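Local structure of N-terminal acetyltransferase-like protein (Chaetomium thermophilum, 5NNP) at residues L490-Q498 / R558-L566; L655-L666 / G679-K687. The protein probably serves as the TPR-repeat auxiliary subunit of a NatA-type N-terminal acetyltransferase complex, whose general activity is transfer of an acetyl group. All coordinates share one frame; numbering follows the deposited sequence.

Interaction 1: residues L490-Q498 / R558-L566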
loop_
_atom_site.group_PDB
_atom_site.type_symbol
_atom_site.label_atom_id
_atom_site.label_comp_id
_atom_site.label_asym_id
_atom_site.label_seq_id
_atom_site.Cartn_x
_atom_site.Cartn_y
_atom_site.Cartn_z
ATOM N N LEU A 490 6.296 -12.322 9.582
ATOM C CA LEU A 490 7.481 -11.791 10.251
ATOM C C LEU A 490 7.105 -11.146 11.587
ATOM O O LEU A 490 7.773 -11.374 12.597
ATOM C CB LEU A 490 8.209 -10.787 9.358
ATOM C CG LEU A 490 8.933 -11.325 8.114
ATOM C CD1 LEU A 490 9.521 -10.185 7.287
ATOM C CD2 LEU A 490 10.013 -12.307 8.479
ATOM N N THR A 491 6.024 -10.370 11.601
ATOM C CA THR A 491 5.596 -9.710 12.835
ATOM C C THR A 491 5.142 -10.734 13.876
ATOM O O THR A 491 5.583 -10.695 15.027
ATOM C CB THR A 491 4.460 -8.706 12.588
ATOM O OG1 THR A 491 4.827 -7.814 11.532
ATOM C CG2 THR A 491 4.192 -7.894 13.837
ATOM N N GLU A 492 4.261 -11.645 13.464
ATOM C CA GLU A 492 3.773 -12.707 14.342
ATOM C C GLU A 492 4.910 -13.567 14.890
ATOM O O GLU A 492 4.948 -13.898 16.071
ATOM C CB GLU A 492 2.776 -13.588 13.589
ATOM C CG GLU A 492 1.408 -12.958 13.420
ATOM C CD GLU A 492 0.681 -12.804 14.734
ATOM O OE1 GLU A 492 -0.249 -11.990 14.807
ATOM O OE2 GLU A 492 1.028 -13.513 15.705
ATOM N N ASP A 493 5.839 -13.933 14.017
ATOM C CA ASP A 493 6.992 -14.725 14.416
ATOM C C ASP A 493 7.808 -13.998 15.482
ATOM O O ASP A 493 8.299 -14.614 16.425
ATOM C CB ASP A 493 7.870 -15.040 13.207
ATOM C CG ASP A 493 8.907 -16.109 13.498
ATOM O OD1 ASP A 493 8.577 -17.102 14.181
ATOM O OD2 ASP A 493 10.056 -15.964 13.032
ATOM N N GLY A 494 7.950 -12.688 15.323
ATOM C CA GLY A 494 8.710 -11.884 16.259
ATOM C C GLY A 494 8.046 -11.826 17.620
ATOM O O GLY A 494 8.689 -12.069 18.642
ATOM N N GLU A 495 6.754 -11.515 17.632
ATOM C CA GLU A 495 6.005 -11.410 18.868
ATOM C C GLU A 495 6.035 -12.737 19.625
ATOM O O GLU A 495 6.172 -12.760 20.855
ATOM C CB GLU A 495 4.571 -10.954 18.577
ATOM C CG GLU A 495 4.515 -9.554 17.973
ATOM C CD GLU A 495 3.111 -9.059 17.680
ATOM O OE1 GLU A 495 2.145 -9.843 17.763
ATOM O OE2 GLU A 495 2.968 -7.865 17.368
ATOM N N ALA A 496 5.946 -13.839 18.889
ATOM C CA ALA A 496 6.062 -15.171 19.487
ATOM C C ALA A 496 7.431 -15.416 20.143
ATOM O O ALA A 496 7.512 -15.879 21.286
ATOM C CB ALA A 496 5.795 -16.226 18.442
ATOM N N TRP A 497 8.501 -15.128 19.405
ATOM C CA TRP A 497 9.859 -15.260 19.921
ATOM C C TRP A 497 10.073 -14.367 21.140
ATOM O O TRP A 497 10.769 -14.745 22.086
ATOM C CB TRP A 497 10.895 -14.921 18.841
ATOM C CG TRP A 497 11.158 -16.049 17.899
ATOM C CD1 TRP A 497 10.989 -16.045 16.544
ATOM C CD2 TRP A 497 11.623 -17.364 18.243
ATOM N NE1 TRP A 497 11.324 -17.276 16.024
ATOM C CE2 TRP A 497 11.717 -18.099 17.044
ATOM C CE3 TRP A 497 11.978 -17.983 19.443
ATOM C CZ2 TRP A 497 12.147 -19.428 17.016
ATOM C CZ3 TRP A 497 12.403 -19.308 19.413
ATOM C CH2 TRP A 497 12.482 -20.016 18.210
ATOM N N GLN A 498 9.482 -13.175 21.109
ATOM C CA GLN A 498 9.581 -12.265 22.238
ATOM C C GLN A 498 8.905 -12.888 23.445
ATOM O O GLN A 498 9.442 -12.835 24.541
ATOM C CB GLN A 498 8.958 -10.913 21.906
ATOM C CG GLN A 498 9.155 -9.846 22.951
ATOM C CD GLN A 498 8.763 -8.470 22.434
ATOM O OE1 GLN A 498 8.851 -8.187 21.232
ATOM N NE2 GLN A 498 8.311 -7.614 23.334
ATOM N N ARG A 558 2.770 -1.566 13.735
ATOM C CA ARG A 558 2.728 -2.693 14.668
ATOM C C ARG A 558 4.128 -3.219 15.020
ATOM O O ARG A 558 4.524 -3.239 16.188
ATOM C CB ARG A 558 1.868 -3.820 14.098
ATOM C CG ARG A 558 1.641 -4.956 15.081
ATOM C CD ARG A 558 0.632 -5.960 14.566
ATOM N NE ARG A 558 0.702 -7.209 15.313
ATOM C CZ ARG A 558 0.133 -8.350 14.929
ATOM N NH1 ARG A 558 -0.549 -8.404 13.796
ATOM N NH2 ARG A 558 0.263 -9.436 15.674
ATOM N N ALA A 559 4.875 -3.637 14.002
ATOM C CA ALA A 559 6.227 -4.124 14.216
ATOM C C ALA A 559 7.082 -3.060 14.874
ATOM O O ALA A 559 7.937 -3.383 15.693
ATOM C CB ALA A 559 6.858 -4.567 12.903
ATOM N N ALA A 560 6.865 -1.796 14.516
ATOM C CA ALA A 560 7.690 -0.717 15.057
ATOM C C ALA A 560 7.390 -0.463 16.529
ATOM O O ALA A 560 8.296 -0.202 17.322
ATOM C CB ALA A 560 7.500 0.560 14.259
ATOM N N LEU A 561 6.122 -0.542 16.905
ATOM C CA LEU A 561 5.787 -0.364 18.310
ATOM C C LEU A 561 6.283 -1.559 19.131
ATOM O O LEU A 561 6.619 -1.409 20.299
ATOM C CB LEU A 561 4.286 -0.163 18.489
ATOM C CG LEU A 561 3.805 -0.016 19.933
ATOM C CD1 LEU A 561 4.503 1.120 20.683
ATOM C CD2 LEU A 561 2.316 0.209 19.926
ATOM N N ASP A 562 6.345 -2.739 18.516
ATOM C CA ASP A 562 6.945 -3.902 19.176
ATOM C C ASP A 562 8.418 -3.643 19.496
ATOM O O ASP A 562 8.838 -3.769 20.640
ATOM C CB ASP A 562 6.831 -5.172 18.321
ATOM C CG ASP A 562 5.391 -5.630 18.108
ATOM O OD1 ASP A 562 4.460 -5.145 18.787
ATOM O OD2 ASP A 562 5.187 -6.501 17.243
ATOM N N ALA A 563 9.204 -3.304 18.477
ATOM C CA ALA A 563 10.615 -2.942 18.675
ATOM C C ALA A 563 10.818 -1.942 19.829
ATOM O O ALA A 563 11.659 -2.149 20.693
ATOM C CB ALA A 563 11.210 -2.367 17.378
ATOM N N VAL A 564 10.043 -0.862 19.840
ATOM C CA VAL A 564 10.245 0.194 20.822
ATOM C C VAL A 564 9.955 -0.323 22.231
ATOM O O VAL A 564 10.718 -0.066 23.164
ATOM C CB VAL A 564 9.375 1.434 20.502
ATOM C CG1 VAL A 564 9.281 2.356 21.701
ATOM C CG2 VAL A 564 9.947 2.182 19.287
ATOM N N ASN A 565 8.870 -1.074 22.374
ATOM C CA ASN A 565 8.550 -1.726 23.638
ATOM C C ASN A 565 9.609 -2.739 24.104
ATOM O O ASN A 565 9.879 -2.858 25.303
ATOM C CB ASN A 565 7.190 -2.416 23.531
ATOM C CG ASN A 565 6.038 -1.440 23.635
ATOM O OD1 ASN A 565 6.169 -0.355 24.217
ATOM N ND2 ASN A 565 4.895 -1.820 23.078
ATOM N N LEU A 566 10.213 -3.459 23.164
ATOM C CA LEU A 566 11.220 -4.457 23.503
ATOM C C LEU A 566 12.551 -3.807 23.889
ATOM O O LEU A 566 13.269 -4.331 24.745
ATOM C CB LEU A 566 11.420 -5.431 22.341
ATOM C CG LEU A 566 12.439 -6.561 22.516
ATOM C CD1 LEU A 566 12.213 -7.332 23.823
ATOM C CD2 LEU A 566 12.419 -7.508 21.304
HETATM O O HOH W 1 3.696 -5.176 11.637
#
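A salt-bridge network of Glu492, Glu495 and Arg558 joins two nearly parallel helices of the all-helical TPR-like superhelix, a small example of how an ion-pair cluster can join two neighbouring helices. The axes of 490-498 and 558-566 approach to 10.3 Å and run at 22° to each other. Arg558 spans the gap because its CG lies anti to the backbone N (chi1 -173°) and the chain stays extended as far as NE. It grips Glu495 side-on: Arg558 NH2 donates to Glu495 OE1 at 2.8 Å, while Arg558 NE donates to OE2 of the same carboxylate at 3.1 Å. The two flat groups are twisted 51° apart, so this fork is not coplanar. Arg558 NH2 also donates to Glu492 OE1, at 2.7 Å, reaching that oxygen from above the carboxylate plane; both OE1 atoms lie at the edge of the guanidinium. Thr491 comes over one guanidinium face, with its CG2 3.9 Å from Arg558 NE. Thr491 OG1 bonds back to Ile487 O and receives a hydrogen bond from a water at 2.9 Å, and the same water accepts a weak one from Ala559 N. About a turn beyond Glu495, Gln498 and Leu566 lie alongside each other, pointing opposite ways; Gln498 OE1 lies 3.6 Å from Leu566 CD2 and takes its hydrogen bond from Tyr510 OH. Asp562 OD2 comes to 2.6 Å from Glu495 OE2, where one of the two acids may hold a proton. Arg454 is a second basic partner of Glu492 OE1. Two acids thus grip Arg558, whose charge would probably favour the negative form of both, while the paired grip of NE and NH2 limits rotation of the guanidinium.

Interaction 2: residues L655-L666 / G679-K687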
loop_
_atom_site.group_PDB
_atom_site.type_symbol
_atom_site.label_atom_id
_atom_site.label_comp_id
_atom_site.label_asym_id
_atom_site.label_seq_id
_atom_site.Cartn_x
_atom_site.Cartn_y
_atom_site.Cartn_z
ATOM N N LEU A 655 17.949 2.383 23.830
ATOM C CA LEU A 655 17.095 3.540 23.608
ATOM C C LEU A 655 17.552 4.280 22.348
ATOM O O LEU A 655 16.735 4.827 21.607
ATOM C CB LEU A 655 17.104 4.463 24.829
ATOM C CG LEU A 655 16.618 3.807 26.127
ATOM C CD1 LEU A 655 16.771 4.736 27.343
ATOM C CD2 LEU A 655 15.185 3.347 25.970
ATOM N N GLY A 656 18.858 4.271 22.102
ATOM C CA GLY A 656 19.401 4.825 20.878
ATOM C C GLY A 656 18.969 4.013 19.666
ATOM O O GLY A 656 18.694 4.568 18.594
ATOM N N ASP A 657 18.901 2.693 19.837
ATOM C CA ASP A 657 18.523 1.797 18.749
ATOM C C ASP A 657 17.028 1.882 18.432
ATOM O O ASP A 657 16.595 1.549 17.328
ATOM C CB ASP A 657 18.919 0.352 19.084
ATOM C CG ASP A 657 20.431 0.151 19.075
ATOM O OD1 ASP A 657 21.145 1.108 18.722
ATOM O OD2 ASP A 657 20.914 -0.956 19.403
ATOM N N ALA A 658 16.251 2.340 19.409
ATOM C CA ALA A 658 14.813 2.473 19.264
ATOM C C ALA A 658 14.402 3.690 18.441
ATOM O O ALA A 658 13.312 3.709 17.857
ATOM C CB ALA A 658 14.164 2.535 20.628
ATOM N N MET A 659 15.270 4.700 18.396
ATOM C CA MET A 659 14.930 5.987 17.790
ATOM C C MET A 659 14.476 5.920 16.323
ATOM O O MET A 659 13.521 6.595 15.950
ATOM C CB MET A 659 16.113 6.944 17.908
ATOM C CG MET A 659 16.486 7.256 19.346
ATOM S SD MET A 659 15.016 7.578 20.335
ATOM C CE MET A 659 14.420 9.135 19.674
ATOM N N LYS A 660 15.133 5.119 15.491
ATOM C CA LYS A 660 14.719 5.054 14.087
ATOM C C LYS A 660 13.301 4.473 13.936
ATOM O O LYS A 660 12.548 4.884 13.037
ATOM C CB LYS A 660 15.728 4.250 13.247
ATOM C CG LYS A 660 15.751 2.743 13.469
ATOM C CD LYS A 660 16.536 2.038 12.358
ATOM C CE LYS A 660 16.421 0.516 12.441
ATOM N NZ LYS A 660 17.288 -0.204 11.457
ATOM N N PHE A 661 12.928 3.545 14.822
ATOM C CA PHE A 661 11.558 3.038 14.843
ATOM C C PHE A 661 10.568 4.093 15.337
ATOM O O PHE A 661 9.509 4.312 14.735
ATOM C CB PHE A 661 11.449 1.803 15.730
ATOM C CG PHE A 661 12.265 0.626 15.262
ATOM C CD1 PHE A 661 13.574 0.458 15.683
ATOM C CD2 PHE A 661 11.705 -0.331 14.429
ATOM C CE1 PHE A 661 14.316 -0.637 15.268
ATOM C CE2 PHE A 661 12.439 -1.425 14.010
ATOM C CZ PHE A 661 13.746 -1.583 14.430
ATOM N N LEU A 662 10.927 4.739 16.443
ATOM C CA LEU A 662 10.057 5.690 17.121
ATOM C C LEU A 662 9.798 6.958 16.298
ATOM O O LEU A 662 8.660 7.421 16.207
ATOM C CB LEU A 662 10.661 6.063 18.473
ATOM C CG LEU A 662 9.861 7.083 19.271
ATOM C CD1 LEU A 662 8.503 6.493 19.625
ATOM C CD2 LEU A 662 10.640 7.534 20.508
ATOM N N ASN A 663 10.855 7.515 15.713
ATOM C CA ASN A 663 10.746 8.698 14.857
ATOM C C ASN A 663 9.670 8.584 13.778
ATOM O O ASN A 663 8.902 9.519 13.542
ATOM C CB ASN A 663 12.082 8.998 14.175
ATOM C CG ASN A 663 13.164 9.444 15.148
ATOM O OD1 ASN A 663 12.889 9.988 16.228
ATOM N ND2 ASN A 663 14.412 9.225 14.756
ATOM N N TYR A 664 9.613 7.438 13.115
ATOM C CA TYR A 664 8.577 7.219 12.111
ATOM C C TYR A 664 7.216 7.101 12.757
ATOM O O TYR A 664 6.211 7.513 12.180
ATOM C CB TYR A 664 8.856 5.965 11.299
ATOM C CG TYR A 664 9.938 6.119 10.271
ATOM C CD1 TYR A 664 10.155 7.341 9.640
ATOM C CD2 TYR A 664 10.736 5.040 9.911
ATOM C CE1 TYR A 664 11.138 7.482 8.685
ATOM C CE2 TYR A 664 11.715 5.174 8.965
ATOM C CZ TYR A 664 11.910 6.401 8.353
ATOM O OH TYR A 664 12.874 6.537 7.396
ATOM N N ILE A 665 7.183 6.501 13.942
ATOM C CA ILE A 665 5.928 6.316 14.649
ATOM C C ILE A 665 5.313 7.659 14.966
ATOM O O ILE A 665 4.165 7.913 14.636
ATOM C CB ILE A 665 6.116 5.529 15.950
ATOM C CG1 ILE A 665 6.659 4.131 15.650
ATOM C CG2 ILE A 665 4.806 5.448 16.716
ATOM C CD1 ILE A 665 6.674 3.199 16.860
ATOM N N LEU A 666 6.102 8.517 15.600
ATOM C CA LEU A 666 5.645 9.844 16.009
ATOM C C LEU A 666 5.406 10.778 14.828
ATOM O O LEU A 666 4.567 11.680 14.903
ATOM C CB LEU A 666 6.654 10.487 16.964
ATOM C CG LEU A 666 6.846 9.793 18.314
ATOM C CD1 LEU A 666 7.936 10.518 19.082
ATOM C CD2 LEU A 666 5.545 9.726 19.127
ATOM N N GLY A 679 6.574 6.756 23.249
ATOM C CA GLY A 679 7.520 7.843 23.108
ATOM C C GLY A 679 7.860 8.467 24.456
ATOM O O GLY A 679 9.030 8.730 24.766
ATOM N N PHE A 680 6.836 8.705 25.269
ATOM C CA PHE A 680 7.057 9.299 26.574
ATOM C C PHE A 680 8.032 8.462 27.408
ATOM O O PHE A 680 9.008 8.985 27.957
ATOM C CB PHE A 680 5.739 9.459 27.321
ATOM C CG PHE A 680 5.898 10.092 28.671
ATOM C CD1 PHE A 680 6.226 9.323 29.774
ATOM C CD2 PHE A 680 5.738 11.456 28.835
ATOM C CE1 PHE A 680 6.388 9.896 31.015
ATOM C CE2 PHE A 680 5.894 12.033 30.074
ATOM C CZ PHE A 680 6.220 11.253 31.167
ATOM N N GLU A 681 7.771 7.161 27.479
ATOM C CA GLU A 681 8.640 6.237 28.201
ATOM C C GLU A 681 10.099 6.278 27.720
ATOM O O GLU A 681 11.021 6.219 28.538
ATOM C CB GLU A 681 8.096 4.812 28.086
ATOM C CG GLU A 681 6.677 4.665 28.580
ATOM C CD GLU A 681 6.538 5.002 30.043
ATOM O OE1 GLU A 681 7.560 4.980 30.758
ATOM O OE2 GLU A 681 5.404 5.292 30.475
ATOM N N VAL A 682 10.302 6.383 26.404
ATOM C CA VAL A 682 11.647 6.475 25.824
ATOM C C VAL A 682 12.377 7.768 26.183
ATOM O O VAL A 682 13.559 7.733 26.535
ATOM C CB VAL A 682 11.617 6.374 24.289
ATOM C CG1 VAL A 682 12.968 6.777 23.692
ATOM C CG2 VAL A 682 11.219 4.970 23.848
ATOM N N TYR A 683 11.679 8.900 26.113
ATOM C CA TYR A 683 12.313 10.201 26.354
ATOM C C TYR A 683 12.625 10.534 27.819
ATOM O O TYR A 683 13.632 11.195 28.090
ATOM C CB TYR A 683 11.454 11.317 25.765
ATOM C CG TYR A 683 11.488 11.354 24.257
ATOM C CD1 TYR A 683 12.688 11.278 23.572
ATOM C CD2 TYR A 683 10.319 11.450 23.520
ATOM C CE1 TYR A 683 12.726 11.313 22.194
ATOM C CE2 TYR A 683 10.347 11.484 22.146
ATOM C CZ TYR A 683 11.554 11.414 21.487
ATOM O OH TYR A 683 11.586 11.448 20.116
ATOM N N ILE A 684 11.791 10.110 28.768
ATOM C CA ILE A 684 12.147 10.366 30.170
ATOM C C ILE A 684 13.433 9.628 30.522
ATOM O O ILE A 684 14.283 10.146 31.254
ATOM C CB ILE A 684 11.049 9.951 31.167
ATOM C CG1 ILE A 684 10.458 8.604 30.781
ATOM C CG2 ILE A 684 9.964 11.004 31.235
ATOM C CD1 ILE A 684 9.225 8.261 31.554
ATOM N N ARG A 685 13.573 8.420 29.977
ATOM C CA ARG A 685 14.753 7.592 30.201
ATOM C C ARG A 685 15.980 8.208 29.532
ATOM O O ARG A 685 17.099 8.123 30.044
ATOM C CB ARG A 685 14.504 6.170 29.688
ATOM C CG ARG A 685 13.506 5.378 30.533
ATOM C CD ARG A 685 13.195 4.039 29.902
ATOM N NE ARG A 685 12.302 3.197 30.702
ATOM C CZ ARG A 685 11.021 3.466 30.950
ATOM N NH1 ARG A 685 10.465 4.583 30.493
ATOM N NH2 ARG A 685 10.294 2.621 31.675
ATOM N N LYS A 686 15.747 8.843 28.390
ATOM C CA LYS A 686 16.790 9.509 27.623
ATOM C C LYS A 686 17.168 10.847 28.256
ATOM O O LYS A 686 18.082 11.523 27.783
ATOM C CB LYS A 686 16.321 9.720 26.180
ATOM C CG LYS A 686 17.135 8.995 25.123
ATOM C CD LYS A 686 16.639 9.338 23.714
ATOM C CE LYS A 686 17.803 9.368 22.731
ATOM N NZ LYS A 686 17.405 9.865 21.387
ATOM N N LYS A 687 16.444 11.222 29.310
ATOM C CA LYS A 687 16.623 12.497 30.015
ATOM C C LYS A 687 16.264 13.713 29.154
ATOM O O LYS A 687 16.696 14.837 29.434
ATOM C CB LYS A 687 18.062 12.642 30.521
ATOM C CG LYS A 687 18.553 11.492 31.380
ATOM C CD LYS A 687 17.652 11.272 32.572
ATOM C CE LYS A 687 18.249 10.235 33.510
ATOM N NZ LYS A 687 19.636 10.604 33.912
#
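Helices 655-666 and 679-685, which meet through Leu655, Met659, Leu662 and Leu666 on one side and Gly679, Val682 and Tyr683 on the other, run roughly antiparallel, with axes 10.7 Å apart and 144° between their directions. They form a helical hairpin of the TPR-like superhelix, and the principle at work is apolar side chains filling the groove between neighbouring helices. Leu662 is at the middle. With its CG anti to the backbone N (chi1 179°), it meets Val682 tip to tip, Leu662 CD2 lying 4.0 Å from Val682 CG1, while its other branch, CD1, rests 3.9 Å from Gly679 CA. Met659 bends at chi2 and chi3, passing Val682 with its SD and bringing CE to 3.7 Å from Tyr683 CE1. Leu666 comes to the same ring at its edge, CD1 being 4.0 Å from Tyr683 CE2. Leu691, Ala692 and Cys695 of helix 689-702 also pack on the tyrosine. An alanine at Tyr683 would remove the ring on which Met659 CE, Leu662 CD2 and Leu666 CD1 converge, and is likely to leave a gap there and hold the methionine end less firmly. The tip of Lys686 lies against Met659 but pairs its charge with Glu19 of the neighbouring chain. At the far end of the contact, Leu655 CD1 touches Arg685 CB at 3.6 Å. Arg685 runs beside its own helix; its NE pairs with Asp572, and Arg685 NH1 donates to the anti lone pair of Glu681 OE1 at 2.9 Å.

Overall arrangement
Helix 554-572 connects the two contacts: one flank meets 490-498 through charge in interaction 1, and another packs on the hairpin of interaction 2. Their centres lie 16 Å apart, yet they touch directly, with Ala563 CB 3.6 Å from Phe661 CD2, Ala560 C 3.7 Å from Ile665 CD1 and Val564 CG2 3.9 Å from Phe661 CB. Val564 also touches both Leu662 and Val682, joining the helix to the apolar core of interaction 2. A glycerol, probably from the crystallisation liquor, lies about 5 Å from the Arg558 side chain, whereas interaction 2 borders Glu19 of a neighbouring chain.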